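Local coordinates for protein putative dehydrogenase (Pseudomonas fluorescens, PDB 6UUG) that is the monooxygenase of a two-component flavin-dependent system that acts on methanesulfinate in bacterial sulfur assimilation and probably shares the acyl-CoA dehydrogenase fold, at residues Ser31-Ala36 / Thr88-Arg93; Gly68-Ser73 / His104-His109; His258-Ile263 / Arg381-Gln386. All blocks are in the same frame, centred on the assembly; numbering follows the deposited sequence.

Interaction 1: Ser31-Ala36 / Thr88-Arg93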
# COMPACT_ATOMS: atom_id res chain seq x y z
N SER A 31 -37.14 11.75 16.04
CA SER A 31 -37.00 10.74 15.02
C SER A 31 -36.15 9.58 15.55
O SER A 31 -35.44 9.74 16.55
CB SER A 31 -36.35 11.33 13.77
OG SER A 31 -34.95 11.49 13.94
N PRO A 32 -36.23 8.40 14.92
CA PRO A 32 -35.36 7.30 15.38
C PRO A 32 -33.88 7.63 15.37
O PRO A 32 -33.16 7.23 16.29
CB PRO A 32 -35.71 6.16 14.40
CG PRO A 32 -37.12 6.45 14.01
CD PRO A 32 -37.20 7.95 13.92
N LEU A 33 -33.39 8.35 14.34
CA LEU A 33 -31.98 8.72 14.33
C LEU A 33 -31.65 9.63 15.51
O LEU A 33 -30.63 9.44 16.18
CB LEU A 33 -31.61 9.40 13.01
CG LEU A 33 -30.13 9.79 12.89
CD1 LEU A 33 -29.28 8.55 12.94
CD2 LEU A 33 -29.83 10.60 11.62
N GLN A 34 -32.49 10.63 15.77
CA GLN A 34 -32.26 11.50 16.92
C GLN A 34 -32.27 10.71 18.22
O GLN A 34 -31.44 10.94 19.10
CB GLN A 34 -33.31 12.62 16.95
CG GLN A 34 -33.19 13.60 15.77
CD GLN A 34 -34.48 14.36 15.46
OE1 GLN A 34 -35.50 14.19 16.13
NE2 GLN A 34 -34.43 15.21 14.43
N THR A 35 -33.22 9.78 18.37
CA THR A 35 -33.25 8.93 19.56
C THR A 35 -31.97 8.10 19.68
O THR A 35 -31.40 7.98 20.77
CB THR A 35 -34.47 8.00 19.51
OG1 THR A 35 -35.67 8.79 19.53
CG2 THR A 35 -34.47 7.05 20.69
N ALA A 36 -31.52 7.51 18.57
CA ALA A 36 -30.28 6.74 18.60
C ALA A 36 -29.08 7.60 18.96
O ALA A 36 -28.21 7.17 19.73
CB ALA A 36 -30.07 6.06 17.24
N THR A 88 -32.80 1.71 9.34
CA THR A 88 -32.40 0.77 10.38
C THR A 88 -30.88 0.61 10.41
O THR A 88 -30.26 0.64 11.48
CB THR A 88 -33.06 -0.57 10.15
OG1 THR A 88 -34.50 -0.42 10.23
CG2 THR A 88 -32.61 -1.58 11.18
N LEU A 89 -30.27 0.47 9.24
CA LEU A 89 -28.82 0.28 9.18
C LEU A 89 -28.08 1.57 9.52
O LEU A 89 -26.98 1.52 10.07
CB LEU A 89 -28.43 -0.23 7.79
CG LEU A 89 -28.99 -1.60 7.45
CD1 LEU A 89 -28.86 -1.91 5.97
CD2 LEU A 89 -28.30 -2.65 8.31
N GLN A 90 -28.66 2.74 9.22
CA GLN A 90 -28.10 4.00 9.68
C GLN A 90 -27.99 4.03 11.20
O GLN A 90 -27.02 4.54 11.76
CB GLN A 90 -28.96 5.18 9.19
CG GLN A 90 -28.33 6.54 9.45
CD GLN A 90 -29.20 7.71 8.94
OE1 GLN A 90 -30.42 7.58 8.83
NE2 GLN A 90 -28.57 8.84 8.66
N VAL A 91 -29.00 3.50 11.90
CA VAL A 91 -28.93 3.46 13.36
C VAL A 91 -27.84 2.48 13.82
O VAL A 91 -27.10 2.78 14.76
CB VAL A 91 -30.31 3.14 13.96
CG1 VAL A 91 -30.18 2.84 15.44
CG2 VAL A 91 -31.26 4.34 13.71
N VAL A 92 -27.70 1.33 13.15
CA VAL A 92 -26.59 0.42 13.46
C VAL A 92 -25.25 1.16 13.35
O VAL A 92 -24.39 1.07 14.25
CB VAL A 92 -26.63 -0.81 12.52
CG1 VAL A 92 -25.38 -1.65 12.70
CG2 VAL A 92 -27.88 -1.67 12.77
N ARG A 93 -25.06 1.89 12.25
CA ARG A 93 -23.84 2.66 12.03
C ARG A 93 -23.63 3.70 13.13
O ARG A 93 -22.51 3.87 13.63
CB ARG A 93 -23.94 3.34 10.66
CG ARG A 93 -22.92 4.44 10.35
CD ARG A 93 -23.26 5.06 8.98
NE ARG A 93 -22.39 6.15 8.55
CZ ARG A 93 -22.58 6.82 7.41
NH1 ARG A 93 -23.60 6.50 6.62
NH2 ARG A 93 -21.76 7.82 7.07
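Leu-33 and Gln-90 meet at the partly exposed margin of a nearly parallel helix pair, and the leucine shows how a short side chain can span a gap its own CA-CB bond does not face. The axes of helices 32-36 and 88-93 stay 9.8 Å apart at closest approach, crossing at -15°, and the nearest CA atoms belong to Leu-33 and Val-91. From CB, Leu-33 runs with CG anti to the backbone N (chi1 -178°), which carries the fork towards the neighbouring helix. There the two methyls divide the work: CD1 lies 4.1 Å from both CG and CD of Gln-90, while CD2 goes on to the amide and approaches NE2 of Gln-90 at 3.7 Å. Because the extended glutamine crosses the leucine at about a right angle, the fork meets its aliphatic stem as well as its amide end. Deeper in, the contact becomes purely apolar. Ala-36 turns its CB at Val-91 and reaches CG1 of that valine at 3.7 Å, with CG2 slightly farther off, so a single methyl is met by both branches. The beginning of the first helix is fixed by Ser-31, whose OG accepts from Gln-34 N at 3.2 Å while OE1 of Gln-34 takes the N-H of Ser-31 at 2.9 Å, from above the amide carbonyl plane. This exchange is a capping box. Beyond the pair, Val-91 also packs on Phe-106 of helix 100-119, and Pro-32 on Leu-72 of the loop before helix 85-96. The whole is near-parallel helix packing, with a capping box starting one helix, inside the helical N-terminal domain characteristic of the acyl-CoA dehydrogenase family.

Interaction 2: Gly68-Ser73 / His104-His109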
# COMPACT_ATOMS: atom_id res chain seq x y z
N GLY A 68 -37.92 2.17 22.26
CA GLY A 68 -38.76 1.84 21.14
C GLY A 68 -38.04 1.31 19.92
O GLY A 68 -38.69 0.76 19.02
N LEU A 69 -36.71 1.43 19.87
CA LEU A 69 -36.00 1.11 18.64
C LEU A 69 -35.93 -0.39 18.35
O LEU A 69 -35.53 -0.77 17.24
CB LEU A 69 -34.59 1.71 18.66
CG LEU A 69 -34.49 3.24 18.75
CD1 LEU A 69 -33.04 3.70 19.00
CD2 LEU A 69 -35.05 3.92 17.51
N LEU A 70 -36.31 -1.26 19.29
CA LEU A 70 -36.38 -2.68 18.93
C LEU A 70 -37.51 -2.96 17.94
O LEU A 70 -37.53 -4.03 17.33
CB LEU A 70 -36.54 -3.55 20.17
CG LEU A 70 -35.37 -3.58 21.14
CD1 LEU A 70 -35.64 -4.57 22.27
CD2 LEU A 70 -34.04 -3.91 20.44
N ALA A 71 -38.42 -2.01 17.74
CA ALA A 71 -39.48 -2.14 16.75
C ALA A 71 -39.20 -1.31 15.51
O ALA A 71 -40.11 -1.08 14.70
CB ALA A 71 -40.83 -1.75 17.37
N LEU A 72 -37.96 -0.86 15.33
CA LEU A 72 -37.65 0.07 14.25
C LEU A 72 -37.97 -0.52 12.88
O LEU A 72 -38.53 0.16 12.01
CB LEU A 72 -36.17 0.47 14.32
CG LEU A 72 -35.65 1.48 13.30
CD1 LEU A 72 -36.47 2.76 13.40
CD2 LEU A 72 -34.16 1.79 13.56
N SER A 73 -37.62 -1.79 12.66
CA SER A 73 -37.80 -2.44 11.37
C SER A 73 -39.20 -3.02 11.16
O SER A 73 -39.52 -3.43 10.04
CB SER A 73 -36.78 -3.56 11.18
OG SER A 73 -37.00 -4.58 12.12
N HIS A 104 -23.74 -4.33 17.22
CA HIS A 104 -23.83 -5.70 16.72
C HIS A 104 -25.10 -6.40 17.20
O HIS A 104 -25.83 -7.00 16.40
CB HIS A 104 -22.59 -6.47 17.19
CG HIS A 104 -22.40 -7.81 16.55
ND1 HIS A 104 -21.16 -8.38 16.41
CD2 HIS A 104 -23.28 -8.71 16.04
CE1 HIS A 104 -21.27 -9.56 15.83
NE2 HIS A 104 -22.55 -9.79 15.60
N VAL A 105 -25.38 -6.35 18.50
CA VAL A 105 -26.56 -7.06 18.98
C VAL A 105 -27.83 -6.36 18.52
O VAL A 105 -28.84 -7.02 18.28
CB VAL A 105 -26.54 -7.22 20.51
CG1 VAL A 105 -25.46 -8.22 20.89
CG2 VAL A 105 -26.36 -5.89 21.20
N PHE A 106 -27.80 -5.03 18.38
CA PHE A 106 -28.96 -4.32 17.84
C PHE A 106 -29.20 -4.70 16.38
O PHE A 106 -30.33 -5.04 15.99
CB PHE A 106 -28.76 -2.81 17.99
CG PHE A 106 -29.90 -1.99 17.44
CD1 PHE A 106 -31.07 -1.82 18.18
CD2 PHE A 106 -29.81 -1.38 16.20
CE1 PHE A 106 -32.12 -1.06 17.69
CE2 PHE A 106 -30.87 -0.62 15.70
CZ PHE A 106 -32.03 -0.46 16.45
N GLY A 107 -28.15 -4.65 15.56
CA GLY A 107 -28.29 -5.05 14.17
C GLY A 107 -28.71 -6.50 14.01
O GLY A 107 -29.55 -6.82 13.16
N PHE A 108 -28.16 -7.39 14.83
CA PHE A 108 -28.55 -8.80 14.73
C PHE A 108 -29.98 -9.02 15.19
O PHE A 108 -30.67 -9.88 14.64
CB PHE A 108 -27.57 -9.67 15.51
CG PHE A 108 -26.56 -10.35 14.65
CD1 PHE A 108 -25.97 -9.67 13.59
CD2 PHE A 108 -26.18 -11.66 14.88
CE1 PHE A 108 -25.03 -10.30 12.78
CE2 PHE A 108 -25.24 -12.29 14.08
CZ PHE A 108 -24.67 -11.60 13.03
N HIS A 109 -30.46 -8.26 16.18
CA HIS A 109 -31.87 -8.30 16.53
C HIS A 109 -32.75 -8.07 15.29
O HIS A 109 -33.66 -8.85 14.99
CB HIS A 109 -32.15 -7.28 17.64
CG HIS A 109 -33.59 -6.91 17.78
ND1 HIS A 109 -34.47 -7.63 18.57
CD2 HIS A 109 -34.32 -5.91 17.23
CE1 HIS A 109 -35.67 -7.09 18.50
NE2 HIS A 109 -35.61 -6.04 17.69
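His-109 and Leu-70 are joined by one hydrogen bond: NE2 of the histidine donates to O of Leu-70 at 2.8 Å, with an N-H...O angle of 163°. The donor lies in the carbonyl plane on a lone pair, and the oxygen lies close to the ring plane. A CH-pi contact adds to this, since CD2 of Leu-70 sits over the face of the same imidazole, 3.8 Å from its centroid. With ND1 accepting a hydrogen bond from Trp-139 N, the buried ring is gripped at both nitrogens, which would fix its rotation. A phenylalanine in its place would probably leave the Leu-70 carbonyl without this donor and Trp-139 N without its acceptor. The remaining contacts gather round Phe-106, whose CG stands anti to the backbone N (chi1 179°) and whose ring thereby extends to the loop. Its CE1 edge meets O of Leu-69 at 3.5 Å and CB of that leucine at 3.8 Å, while CZ, also at the ring edge, is 4.2 Å from CD2 of Leu-72. The loop 68-73, which follows helix 58-67, is thus fastened to helix 100-119, with helix 32-53 against Leu-69, helix 85-96 against Phe-106 and strand 139-142 beginning beside His-109.

Interaction 3: His258-Ile263 / Arg381-Gln386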
# COMPACT_ATOMS: atom_id res chain seq x y z
N HIS A 258 -22.24 -1.71 7.70
CA HIS A 258 -22.56 -0.46 8.39
C HIS A 258 -21.83 -0.35 9.72
O HIS A 258 -21.45 0.75 10.13
CB HIS A 258 -24.08 -0.34 8.60
CG HIS A 258 -24.81 0.17 7.40
ND1 HIS A 258 -25.03 -0.59 6.28
CD2 HIS A 258 -25.37 1.38 7.16
CE1 HIS A 258 -25.71 0.13 5.39
NE2 HIS A 258 -25.92 1.33 5.90
N MET A 259 -21.66 -1.48 10.42
CA MET A 259 -20.86 -1.50 11.65
C MET A 259 -19.43 -1.06 11.37
O MET A 259 -18.85 -0.27 12.12
CB MET A 259 -20.86 -2.90 12.27
CG MET A 259 -22.15 -3.36 12.91
SD MET A 259 -22.12 -5.14 13.29
CE MET A 259 -20.59 -5.28 14.20
N PHE A 260 -18.83 -1.63 10.31
CA PHE A 260 -17.44 -1.31 9.97
C PHE A 260 -17.27 0.18 9.70
O PHE A 260 -16.29 0.79 10.15
CB PHE A 260 -17.00 -2.10 8.73
CG PHE A 260 -16.99 -3.62 8.89
CD1 PHE A 260 -17.22 -4.22 10.12
CD2 PHE A 260 -16.76 -4.43 7.78
CE1 PHE A 260 -17.21 -5.64 10.24
CE2 PHE A 260 -16.75 -5.82 7.90
CZ PHE A 260 -16.98 -6.41 9.13
N LEU A 261 -18.18 0.76 8.92
CA LEU A 261 -18.10 2.19 8.66
C LEU A 261 -18.26 2.99 9.94
O LEU A 261 -17.48 3.92 10.20
CB LEU A 261 -19.16 2.60 7.62
CG LEU A 261 -19.38 4.10 7.43
CD1 LEU A 261 -18.12 4.82 6.98
CD2 LEU A 261 -20.48 4.28 6.37
N GLY A 262 -19.25 2.64 10.77
CA GLY A 262 -19.43 3.33 12.04
C GLY A 262 -18.20 3.29 12.93
O GLY A 262 -17.82 4.30 13.53
N ILE A 263 -17.55 2.14 13.01
CA ILE A 263 -16.33 2.03 13.83
C ILE A 263 -15.26 2.99 13.33
O ILE A 263 -14.64 3.74 14.11
CB ILE A 263 -15.82 0.58 13.85
CG1 ILE A 263 -16.76 -0.34 14.63
CG2 ILE A 263 -14.42 0.54 14.44
CD1 ILE A 263 -16.49 -1.83 14.36
N ARG A 381 -9.29 -3.09 17.53
CA ARG A 381 -9.54 -4.47 17.97
C ARG A 381 -10.92 -4.96 17.55
O ARG A 381 -11.09 -6.12 17.15
CB ARG A 381 -9.42 -4.58 19.49
CG ARG A 381 -8.01 -4.56 20.00
CD ARG A 381 -8.00 -4.88 21.49
NE ARG A 381 -8.33 -3.72 22.31
CZ ARG A 381 -9.49 -3.53 22.94
NH1 ARG A 381 -10.48 -4.41 22.85
NH2 ARG A 381 -9.66 -2.43 23.67
N ASN A 382 -11.93 -4.10 17.68
CA ASN A 382 -13.28 -4.48 17.29
C ASN A 382 -13.35 -4.76 15.80
O ASN A 382 -13.94 -5.76 15.36
CB ASN A 382 -14.26 -3.35 17.66
CG ASN A 382 -14.48 -3.25 19.16
OD1 ASN A 382 -14.23 -4.21 19.90
ND2 ASN A 382 -14.95 -2.09 19.62
N LEU A 383 -12.78 -3.88 14.99
CA LEU A 383 -12.84 -4.08 13.55
C LEU A 383 -11.96 -5.24 13.12
O LEU A 383 -12.33 -6.02 12.24
CB LEU A 383 -12.44 -2.79 12.83
CG LEU A 383 -12.69 -2.70 11.33
CD1 LEU A 383 -14.14 -2.99 11.02
CD2 LEU A 383 -12.31 -1.29 10.87
N ARG A 384 -10.79 -5.41 13.75
CA ARG A 384 -9.95 -6.55 13.41
C ARG A 384 -10.67 -7.87 13.63
O ARG A 384 -10.53 -8.80 12.83
CB ARG A 384 -8.65 -6.53 14.23
CG ARG A 384 -7.72 -7.76 14.05
CD ARG A 384 -7.02 -7.76 12.69
NE ARG A 384 -7.95 -8.10 11.61
CZ ARG A 384 -7.65 -8.15 10.31
NH1 ARG A 384 -8.62 -8.39 9.41
NH2 ARG A 384 -6.40 -7.94 9.90
N THR A 385 -11.40 -7.97 14.74
CA THR A 385 -12.11 -9.21 15.07
C THR A 385 -13.23 -9.48 14.07
O THR A 385 -13.39 -10.60 13.57
CB THR A 385 -12.70 -9.11 16.49
OG1 THR A 385 -11.65 -8.85 17.43
CG2 THR A 385 -13.40 -10.41 16.87
N GLN A 386 -14.02 -8.46 13.76
CA GLN A 386 -15.23 -8.69 12.98
C GLN A 386 -14.98 -8.81 11.49
O GLN A 386 -15.85 -9.30 10.76
CB GLN A 386 -16.23 -7.57 13.23
CG GLN A 386 -17.06 -7.78 14.49
CD GLN A 386 -17.66 -9.19 14.59
OE1 GLN A 386 -17.58 -9.84 15.63
NE2 GLN A 386 -18.25 -9.67 13.50
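Antiparallel helix packing in the C-terminal helical domain, of the kind found in acyl-CoA dehydrogenases, brings Phe-260 against Leu-383 and Gln-386. Helices 258-263 and 381-386 run at 157° to each other, their axes 10.2 Å apart at closest approach, and Phe-260 and Leu-383 hold the nearest CA atoms. The general lesson is that a single aromatic ring can serve two partners one helical turn apart. Its near end takes the leucine: CD1 of Leu-383 lies 3.4 Å from CD1 of Phe-260 and almost as near to CG, a tight fit in which the methyl approaches the ring obliquely. That methyl arrives there because CG of Leu-383 is anti to its backbone N (chi1 -169°), sending the fork across the gap. The far end of the ring serves the glutamine, with CE1 of Phe-260 3.7 Å from CB of Gln-386. Here the Gln-386 chain bends at chi2, and its terminal amide plane is turned 38° from the ring. Ile-263 extends the apolar seam a turn further along, where its CG2 meets CB of Leu-383 at 4.2 Å and its CD1 lies 4.3 Å from CB of Asn-382. At the opposite end Met-259 adopts two conformations, which leaves its methyl contact with Gln-386 uncertain. The polar end of Asn-382 is occupied elsewhere, its OD1 accepting from Gln-213 N. Phe-260 also rests on Lys-347, Ala-350 and Ser-351 of helix 333-360, while Arg-384 packs on Phe-362 of the second subunit, so the shorter helix lies near a subunit interface. At the last residue of that helix, the edge of the phenyl ring points CZ of Phe-260 at the backbone O of Gln-386, 3.5 Å away.

From the N terminus, segment 31-36 opens interaction 1 and the loop 68-73 opens interaction 2 before segment 88-93 closes the first, after 51 intervening residues; helix 100-119 then closes the second. The two therefore cross along the chain, and they touch directly where Val-92 meets Gly-107 and Thr-88 meets Leu-72. Interaction 3 follows in series, closing a much longer and mostly helical excursion of 117 residues between 258-263 and 381-386. Although their centres lie about 17 Å apart, interactions 1 and 3 meet where Leu-89 packs on His-258 and Arg-93 on Leu-261. His-104 packs on Gln-386, joining interaction 2 to interaction 3 and the N-terminal helices to the C-terminal ones.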